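Local coordinates for phosphatidylglycerophosphatase and protein-tyrosine phosphatase 1 (Mus musculus, PDB 3RGO) that removes a phosphate from phosphatidylglycerophosphate to give phosphatidylglycerol, a precursor in the synthesis of cardiolipin, the mitochondrial phospholipid, at residues 14-24 with 43-54; 98-108 with 130-139. One frame throughout, in Å; residues are numbered along the deposited sequence.

Contact 1 (14-24 with 43-54); sequences LPLKNMTRRLV and FLCNTSKEWKKA
The indole of W51 meets P15 and L23 at its edge, near the ring plane, and has the amide nitrogen of N46 over one face. P15 CB lies 4.0 Å from W51 CZ2, the proline crossing the indole at about a right angle, while L23 CD1 approaches W51 CH2 at 4.5 Å. N46 ND2 stands 3.4 Å above the centre of the W51 ring, the amide steeply tilted so that its nitrogen end, not its flat face, meets the indole. From there ND2 donates to T20 OG1 at 2.7 Å (153° at the hydrogen), its acceptor only slightly out of the amide plane. T20 OG1 in turn donates to K17 O at 2.8 Å, a bond made possible because the hydroxyl sits beside its own backbone N (chi1 -61°). Threonine suits the place: its hydroxyl both accepts and donates, and its methyl CG2 packs at 3.5 Å on A54 CB, where V24 also leans. The backbones are tied by K17 N, which donates to L44 O at 2.9 Å, and by a water that gives to P15 O and takes from N46 N. Beyond, the bent K17 chain lies with its methylenes over C45 O and N46 OD1 and brings NZ to 4.1 Å from E50 OE2, too far for a salt bridge. E50 itself closes a capping box with T47 at the start of helix 48-53. L14 adds apolar contact with the sulfur of C45. The contact thus joins helix 20-26 and the loop before it to helix 48-53 and its leading loop. P15 and L23 also touch strand 91-95 and L23 reaches Y2 of strand 2-4, whereas W51 packs on Q58 of strand 57-61, at one edge of the sheet.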
# COMPACT_ATOMS: atom_id res chain seq x y z
N LEU A 14 8.75 2.27 6.86
CA LEU A 14 8.72 0.95 7.50
C LEU A 14 8.34 1.08 8.97
O LEU A 14 8.84 1.95 9.67
CB LEU A 14 10.07 0.24 7.35
CG LEU A 14 11.24 0.79 8.16
CD1 LEU A 14 12.41 -0.18 8.17
CD2 LEU A 14 11.68 2.15 7.63
N PRO A 15 7.44 0.20 9.43
CA PRO A 15 6.91 0.24 10.79
C PRO A 15 7.91 -0.38 11.76
O PRO A 15 8.31 -1.53 11.58
CB PRO A 15 5.67 -0.66 10.72
CG PRO A 15 5.50 -1.01 9.27
CD PRO A 15 6.84 -0.89 8.64
N LEU A 16 8.29 0.39 12.78
CA LEU A 16 9.18 -0.11 13.82
C LEU A 16 8.42 -1.04 14.76
O LEU A 16 7.23 -0.85 15.00
CB LEU A 16 9.76 1.05 14.62
CG LEU A 16 10.94 1.84 14.04
CD1 LEU A 16 11.00 1.75 12.53
CD2 LEU A 16 10.87 3.28 14.50
N LYS A 17 9.12 -2.03 15.31
CA LYS A 17 8.54 -2.91 16.32
C LYS A 17 7.74 -2.13 17.37
O LYS A 17 6.64 -2.51 17.74
CB LYS A 17 9.65 -3.69 17.02
CG LYS A 17 10.48 -4.57 16.11
CD LYS A 17 9.97 -6.00 16.11
CE LYS A 17 11.12 -6.97 15.88
NZ LYS A 17 12.18 -6.78 16.90
N ASN A 18 8.32 -1.02 17.83
CA ASN A 18 7.76 -0.24 18.92
C ASN A 18 6.46 0.48 18.58
O ASN A 18 5.72 0.89 19.48
CB ASN A 18 8.79 0.77 19.44
CG ASN A 18 8.84 2.03 18.59
OD1 ASN A 18 9.55 2.10 17.59
ND2 ASN A 18 8.07 3.04 18.99
N MET A 19 6.19 0.65 17.29
CA MET A 19 5.02 1.39 16.84
C MET A 19 3.77 0.52 16.81
O MET A 19 2.65 1.02 16.76
CB MET A 19 5.26 1.97 15.45
CG MET A 19 6.46 2.90 15.37
SD MET A 19 6.87 3.34 13.68
CE MET A 19 5.30 4.02 13.13
N THR A 20 3.98 -0.79 16.84
CA THR A 20 2.90 -1.77 16.75
C THR A 20 1.68 -1.40 17.59
O THR A 20 0.56 -1.38 17.09
CB THR A 20 3.39 -3.17 17.19
OG1 THR A 20 4.45 -3.59 16.31
CG2 THR A 20 2.26 -4.18 17.13
N ARG A 21 1.91 -1.10 18.87
CA ARG A 21 0.82 -0.81 19.79
C ARG A 21 -0.04 0.36 19.31
O ARG A 21 -1.27 0.27 19.25
CB ARG A 21 1.37 -0.53 21.19
CG ARG A 21 0.31 -0.16 22.21
CD ARG A 21 0.93 0.04 23.59
NE ARG A 21 -0.08 0.37 24.59
CZ ARG A 21 -0.54 1.59 24.83
NH1 ARG A 21 -0.08 2.62 24.12
NH2 ARG A 21 -1.47 1.80 25.76
N ARG A 22 0.62 1.47 18.98
CA ARG A 22 -0.07 2.67 18.51
C ARG A 22 -0.84 2.41 17.21
O ARG A 22 -1.98 2.84 17.05
CB ARG A 22 0.93 3.80 18.30
CG ARG A 22 0.43 4.93 17.42
CD ARG A 22 0.12 6.18 18.23
NE ARG A 22 -0.15 7.33 17.37
CZ ARG A 22 -0.24 8.58 17.80
NH1 ARG A 22 -0.06 8.86 19.08
NH2 ARG A 22 -0.49 9.56 16.94
N LEU A 23 -0.21 1.70 16.28
CA LEU A 23 -0.82 1.43 14.99
C LEU A 23 -2.11 0.63 15.11
O LEU A 23 -3.10 0.92 14.45
CB LEU A 23 0.16 0.71 14.07
CG LEU A 23 1.32 1.58 13.56
CD1 LEU A 23 2.31 0.75 12.75
CD2 LEU A 23 0.78 2.74 12.74
N VAL A 24 -2.09 -0.39 15.97
CA VAL A 24 -3.22 -1.29 16.13
C VAL A 24 -4.36 -0.67 16.93
O VAL A 24 -5.52 -0.74 16.53
CB VAL A 24 -2.79 -2.61 16.79
CG1 VAL A 24 -4.00 -3.46 17.13
CG2 VAL A 24 -1.83 -3.37 15.88
N PHE A 43 15.40 -6.34 11.23
CA PHE A 43 15.56 -6.37 12.68
C PHE A 43 14.80 -5.21 13.32
O PHE A 43 14.50 -5.22 14.51
CB PHE A 43 17.04 -6.36 13.08
CG PHE A 43 17.65 -4.98 13.13
CD1 PHE A 43 18.13 -4.38 11.98
CD2 PHE A 43 17.75 -4.29 14.33
CE1 PHE A 43 18.69 -3.12 12.02
CE2 PHE A 43 18.31 -3.03 14.38
CZ PHE A 43 18.79 -2.45 13.23
N LEU A 44 14.50 -4.21 12.50
CA LEU A 44 13.77 -3.02 12.94
C LEU A 44 12.27 -3.27 13.00
O LEU A 44 11.55 -2.61 13.75
CB LEU A 44 14.04 -1.87 11.98
CG LEU A 44 14.96 -0.74 12.43
CD1 LEU A 44 15.80 -1.15 13.62
CD2 LEU A 44 15.84 -0.30 11.27
N CYS A 45 11.80 -4.22 12.19
CA CYS A 45 10.38 -4.43 12.00
C CYS A 45 9.89 -5.74 12.60
O CYS A 45 10.68 -6.64 12.89
CB CYS A 45 10.04 -4.40 10.50
SG CYS A 45 10.72 -2.98 9.63
N ASN A 46 8.58 -5.84 12.79
CA ASN A 46 7.96 -7.09 13.19
C ASN A 46 8.20 -8.16 12.14
O ASN A 46 8.28 -7.87 10.95
CB ASN A 46 6.45 -6.92 13.38
CG ASN A 46 6.11 -6.09 14.59
OD1 ASN A 46 6.94 -5.87 15.47
ND2 ASN A 46 4.87 -5.62 14.65
N THR A 47 8.31 -9.40 12.59
CA THR A 47 8.22 -10.54 11.70
C THR A 47 6.74 -10.71 11.40
O THR A 47 5.90 -9.98 11.94
CB THR A 47 8.73 -11.80 12.37
OG1 THR A 47 8.02 -12.00 13.60
CG2 THR A 47 10.22 -11.67 12.67
N SER A 48 6.41 -11.68 10.55
CA SER A 48 5.01 -11.94 10.24
C SER A 48 4.28 -12.45 11.48
O SER A 48 3.09 -12.17 11.67
CB SER A 48 4.89 -12.96 9.11
OG SER A 48 3.52 -13.17 8.78
N LYS A 49 4.99 -13.20 12.31
CA LYS A 49 4.41 -13.75 13.54
C LYS A 49 4.18 -12.67 14.59
O LYS A 49 3.17 -12.69 15.30
CB LYS A 49 5.28 -14.88 14.09
CG LYS A 49 6.76 -14.76 13.74
CD LYS A 49 7.64 -14.72 14.98
CE LYS A 49 9.11 -14.57 14.61
NZ LYS A 49 9.98 -14.41 15.80
N GLU A 50 5.11 -11.73 14.70
CA GLU A 50 4.94 -10.61 15.63
C GLU A 50 3.75 -9.75 15.21
O GLU A 50 3.13 -9.08 16.04
CB GLU A 50 6.22 -9.78 15.73
CG GLU A 50 7.35 -10.50 16.46
CD GLU A 50 8.64 -9.70 16.48
OE1 GLU A 50 9.08 -9.25 15.40
OE2 GLU A 50 9.23 -9.53 17.57
N TRP A 51 3.41 -9.78 13.93
CA TRP A 51 2.20 -9.12 13.47
C TRP A 51 0.95 -9.90 13.89
O TRP A 51 -0.02 -9.33 14.38
CB TRP A 51 2.22 -8.93 11.95
CG TRP A 51 3.05 -7.76 11.47
CD1 TRP A 51 4.13 -7.82 10.64
CD2 TRP A 51 2.86 -6.38 11.79
NE1 TRP A 51 4.62 -6.55 10.42
CE2 TRP A 51 3.86 -5.65 11.11
CE3 TRP A 51 1.94 -5.69 12.57
CZ2 TRP A 51 3.96 -4.26 11.20
CZ3 TRP A 51 2.04 -4.31 12.66
CH2 TRP A 51 3.05 -3.61 11.98
N LYS A 52 0.98 -11.22 13.68
CA LYS A 52 -0.12 -12.08 14.09
C LYS A 52 -0.47 -11.85 15.56
O LYS A 52 -1.63 -11.69 15.92
CB LYS A 52 0.21 -13.55 13.87
CG LYS A 52 0.32 -13.98 12.42
CD LYS A 52 0.36 -15.50 12.30
CE LYS A 52 1.43 -16.09 13.22
NZ LYS A 52 1.43 -17.58 13.19
N LYS A 53 0.56 -11.86 16.41
CA LYS A 53 0.40 -11.63 17.84
C LYS A 53 -0.42 -10.38 18.13
O LYS A 53 -1.27 -10.38 19.02
CB LYS A 53 1.77 -11.52 18.53
CG LYS A 53 2.37 -12.84 18.99
CD LYS A 53 2.65 -13.77 17.82
CE LYS A 53 3.51 -14.96 18.25
NZ LYS A 53 3.86 -15.83 17.10
N ALA A 54 -0.16 -9.32 17.37
CA ALA A 54 -0.88 -8.06 17.54
C ALA A 54 -2.20 -8.08 16.79
O ALA A 54 -2.93 -7.08 16.78
CB ALA A 54 -0.02 -6.89 17.09
O HOH W 1 7.01 -3.69 12.18

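Contact 2 (98-108 with 130-139); sequences AGRSRSATMVA and RSHISIRPSQ. With SO4 (sulfate ion), chain B; SO4 (sulfate ion), chain C.
R100 lays its guanidinium between R130, whose NH2 is over one face, and CB of H132 over the other. The two guanidinium planes are 32° apart, and R130 turns its edge to the loop: NE donates almost within its own plane to G99 O at 2.8 Å (161° at the hydrogen). G99 suits the place: a CB there would run into R130 NH2, and its positive phi also favours glycine. Shortening R130 to an alanine would probably leave G99 O without this donor and one face of the R100 guanidinium without its cover, so that the group could shift more easily. Further along, small and branched residues interlock. A104 leaves a shallow dip on helix 102-115 into which two isoleucines press, I133 with CG2 4.0 Å from A104 CB and I135 with CD1 4.1 Å from it. Beside the dip, S134 N donates to R100 O at 2.9 Å. With OG opposite its backbone N (chi1 -177°), S101 OG donates to S134 O at 2.9 Å, nearly in line with the carbonyl, and accepts from Q139 NE2 at 2.9 Å. The extended Q139 chain slants across T105, whose hydroxyl bonds back to S101 O. The gripped loop cups a sulfate, with backbone N-H groups of A98, R100, R102 and S103 aimed at it and NH1 of R102 bonded to its O1 at 2.9 Å. This is the phosphate-binding P-loop of cysteine-dependent phosphatases, running from C96 to R102 in the CX5R signature, with the sulfate probably occupying the place of the substrate phosphate.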
# COMPACT_ATOMS: atom_id res chain seq x y z
N ALA A 98 10.74 4.20 2.71
CA ALA A 98 10.55 5.61 3.05
C ALA A 98 9.09 6.07 2.95
O ALA A 98 8.75 7.16 3.39
CB ALA A 98 11.45 6.48 2.18
N GLY A 99 8.24 5.23 2.36
CA GLY A 99 6.84 5.56 2.17
C GLY A 99 6.61 6.65 1.14
O GLY A 99 5.71 7.47 1.29
N ARG A 100 7.43 6.66 0.09
CA ARG A 100 7.41 7.75 -0.88
C ARG A 100 7.19 7.33 -2.34
O ARG A 100 6.75 8.14 -3.16
CB ARG A 100 8.71 8.56 -0.79
CG ARG A 100 8.65 9.75 0.17
CD ARG A 100 8.24 9.33 1.56
NE ARG A 100 7.58 10.40 2.29
CZ ARG A 100 8.17 11.18 3.19
NH1 ARG A 100 9.45 11.00 3.49
NH2 ARG A 100 7.48 12.13 3.80
N SER A 101 7.50 6.08 -2.66
CA SER A 101 7.59 5.68 -4.07
C SER A 101 6.91 4.34 -4.39
O SER A 101 5.83 4.30 -4.97
CB SER A 101 9.05 5.65 -4.51
OG SER A 101 9.18 5.33 -5.88
N ARG A 102 7.56 3.25 -4.01
CA ARG A 102 7.02 1.92 -4.24
C ARG A 102 5.72 1.76 -3.47
O ARG A 102 4.72 1.26 -3.99
CB ARG A 102 8.03 0.85 -3.82
CG ARG A 102 9.28 0.85 -4.69
CD ARG A 102 10.46 0.20 -3.99
NE ARG A 102 11.67 0.34 -4.79
CZ ARG A 102 12.46 1.41 -4.78
NH1 ARG A 102 12.17 2.44 -4.00
NH2 ARG A 102 13.54 1.45 -5.54
N SER A 103 5.73 2.21 -2.22
CA SER A 103 4.55 2.11 -1.37
C SER A 103 3.48 3.11 -1.82
O SER A 103 2.28 2.82 -1.76
CB SER A 103 4.94 2.29 0.10
OG SER A 103 5.67 3.48 0.29
N ALA A 104 3.92 4.28 -2.27
CA ALA A 104 3.02 5.28 -2.83
C ALA A 104 2.31 4.74 -4.07
O ALA A 104 1.13 5.00 -4.29
CB ALA A 104 3.79 6.55 -3.17
N THR A 105 3.03 3.98 -4.88
CA THR A 105 2.46 3.40 -6.10
C THR A 105 1.35 2.40 -5.77
O THR A 105 0.31 2.36 -6.44
CB THR A 105 3.57 2.74 -6.94
OG1 THR A 105 4.52 3.74 -7.32
CG2 THR A 105 2.98 2.09 -8.19
N MET A 106 1.58 1.59 -4.74
CA MET A 106 0.59 0.62 -4.28
C MET A 106 -0.69 1.33 -3.84
O MET A 106 -1.80 0.92 -4.20
CB MET A 106 1.15 -0.21 -3.12
CG MET A 106 0.19 -1.27 -2.56
SD MET A 106 -0.10 -2.67 -3.69
CE MET A 106 1.58 -3.22 -3.97
N VAL A 107 -0.52 2.39 -3.05
CA VAL A 107 -1.66 3.17 -2.60
C VAL A 107 -2.36 3.84 -3.79
O VAL A 107 -3.59 3.93 -3.81
CB VAL A 107 -1.27 4.23 -1.53
CG1 VAL A 107 -2.44 5.15 -1.22
CG2 VAL A 107 -0.76 3.56 -0.25
N ALA A 108 -1.59 4.28 -4.77
CA ALA A 108 -2.15 4.84 -6.00
C ALA A 108 -3.08 3.86 -6.68
O ALA A 108 -4.16 4.23 -7.14
CB ALA A 108 -1.02 5.28 -6.96
N ARG A 130 0.90 13.62 1.77
CA ARG A 130 2.24 13.21 2.18
C ARG A 130 3.31 13.78 1.25
O ARG A 130 3.18 13.71 0.03
CB ARG A 130 2.32 11.68 2.24
CG ARG A 130 3.66 11.14 2.71
CD ARG A 130 3.53 9.67 3.09
NE ARG A 130 4.82 9.08 3.45
CZ ARG A 130 5.37 9.14 4.66
NH1 ARG A 130 4.74 9.78 5.64
NH2 ARG A 130 6.55 8.57 4.90
N SER A 131 4.37 14.33 1.84
CA SER A 131 5.40 15.02 1.08
C SER A 131 6.39 14.07 0.40
O SER A 131 6.52 12.91 0.79
CB SER A 131 6.17 15.98 1.99
OG SER A 131 7.04 15.26 2.84
N HIS A 132 7.08 14.59 -0.61
CA HIS A 132 8.14 13.85 -1.30
C HIS A 132 7.66 12.55 -1.96
O HIS A 132 8.43 11.60 -2.12
CB HIS A 132 9.31 13.59 -0.36
CG HIS A 132 9.90 14.83 0.23
ND1 HIS A 132 10.75 15.65 -0.47
CD2 HIS A 132 9.74 15.40 1.44
CE1 HIS A 132 11.10 16.68 0.29
NE2 HIS A 132 10.50 16.55 1.46
N ILE A 133 6.39 12.51 -2.35
CA ILE A 133 5.91 11.41 -3.16
C ILE A 133 6.65 11.48 -4.49
O ILE A 133 6.69 12.52 -5.13
CB ILE A 133 4.40 11.50 -3.41
CG1 ILE A 133 3.64 11.46 -2.09
CG2 ILE A 133 3.93 10.36 -4.32
CD1 ILE A 133 3.95 10.24 -1.24
N SER A 134 7.26 10.37 -4.88
CA SER A 134 7.99 10.31 -6.13
C SER A 134 7.64 9.04 -6.88
O SER A 134 8.17 7.97 -6.59
CB SER A 134 9.50 10.38 -5.88
OG SER A 134 10.21 10.29 -7.10
N ILE A 135 6.73 9.16 -7.84
CA ILE A 135 6.34 8.02 -8.67
C ILE A 135 6.91 8.19 -10.08
O ILE A 135 6.47 9.05 -10.85
CB ILE A 135 4.81 7.83 -8.67
CG1 ILE A 135 4.35 7.50 -7.24
CG2 ILE A 135 4.41 6.73 -9.65
CD1 ILE A 135 2.86 7.46 -7.06
N ARG A 136 7.89 7.36 -10.41
CA ARG A 136 8.65 7.49 -11.65
C ARG A 136 7.89 6.99 -12.87
O ARG A 136 6.94 6.22 -12.73
CB ARG A 136 9.97 6.72 -11.53
CG ARG A 136 10.89 7.22 -10.43
CD ARG A 136 12.25 6.52 -10.49
NE ARG A 136 12.13 5.07 -10.39
CZ ARG A 136 11.87 4.42 -9.26
NH1 ARG A 136 11.70 5.09 -8.13
NH2 ARG A 136 11.78 3.09 -9.26
N PRO A 137 8.30 7.43 -14.08
CA PRO A 137 7.68 6.96 -15.32
C PRO A 137 7.51 5.44 -15.36
O PRO A 137 6.47 4.96 -15.80
CB PRO A 137 8.66 7.43 -16.39
CG PRO A 137 9.24 8.68 -15.83
CD PRO A 137 9.32 8.46 -14.33
N SER A 138 8.51 4.71 -14.88
CA SER A 138 8.44 3.25 -14.86
C SER A 138 7.31 2.77 -13.96
O SER A 138 6.68 1.74 -14.23
CB SER A 138 9.77 2.65 -14.39
OG SER A 138 9.97 2.83 -13.00
N GLN A 139 7.04 3.50 -12.90
CA GLN A 139 5.94 3.14 -12.01
C GLN A 139 4.60 3.62 -12.56
O GLN A 139 3.59 2.94 -12.42
CB GLN A 139 6.19 3.70 -10.60
CG GLN A 139 7.39 3.05 -9.92
CD GLN A 139 7.90 3.86 -8.75
OE1 GLN A 139 8.04 5.08 -8.86
NE2 GLN A 139 8.19 3.19 -7.63
S SO4 B . 9.50 3.53 -0.94
O1 SO4 B . 9.98 3.28 -2.30
O2 SO4 B . 9.53 4.96 -0.66
O3 SO4 B . 8.14 3.03 -0.80
O4 SO4 B . 10.37 2.85 0.02
S SO4 C . 13.03 -1.95 -7.46
O1 SO4 C . 11.96 -2.70 -8.13
O2 SO4 C . 12.96 -0.54 -7.86
O3 SO4 C . 12.86 -2.06 -6.02
O4 SO4 C . 14.32 -2.51 -7.84

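Overall arrangement
Contacts 1 and 2 follow one another along the chain, centres 22 Å apart and nearest atoms about 5 Å apart without touching. What connects them is the catalytic centre. C96, the predicted phosphocysteine nucleophile, has the side chain of R102 from contact 2 about 4 Å away and that of L14 from contact 1 about 7 Å away. L14 also shares a backbone hydrogen bond with K97, and P15 touches H95 at the end of strand 91-95, which leads into the P-loop. The 14-15 end of contact 1 thus lies beside the P-loop, against which 130-139 packs. A second sulfate, probably from the crystallisation liquor, is bound by R102, T63, M66 and G68, consistent with a wider anion-binding surface.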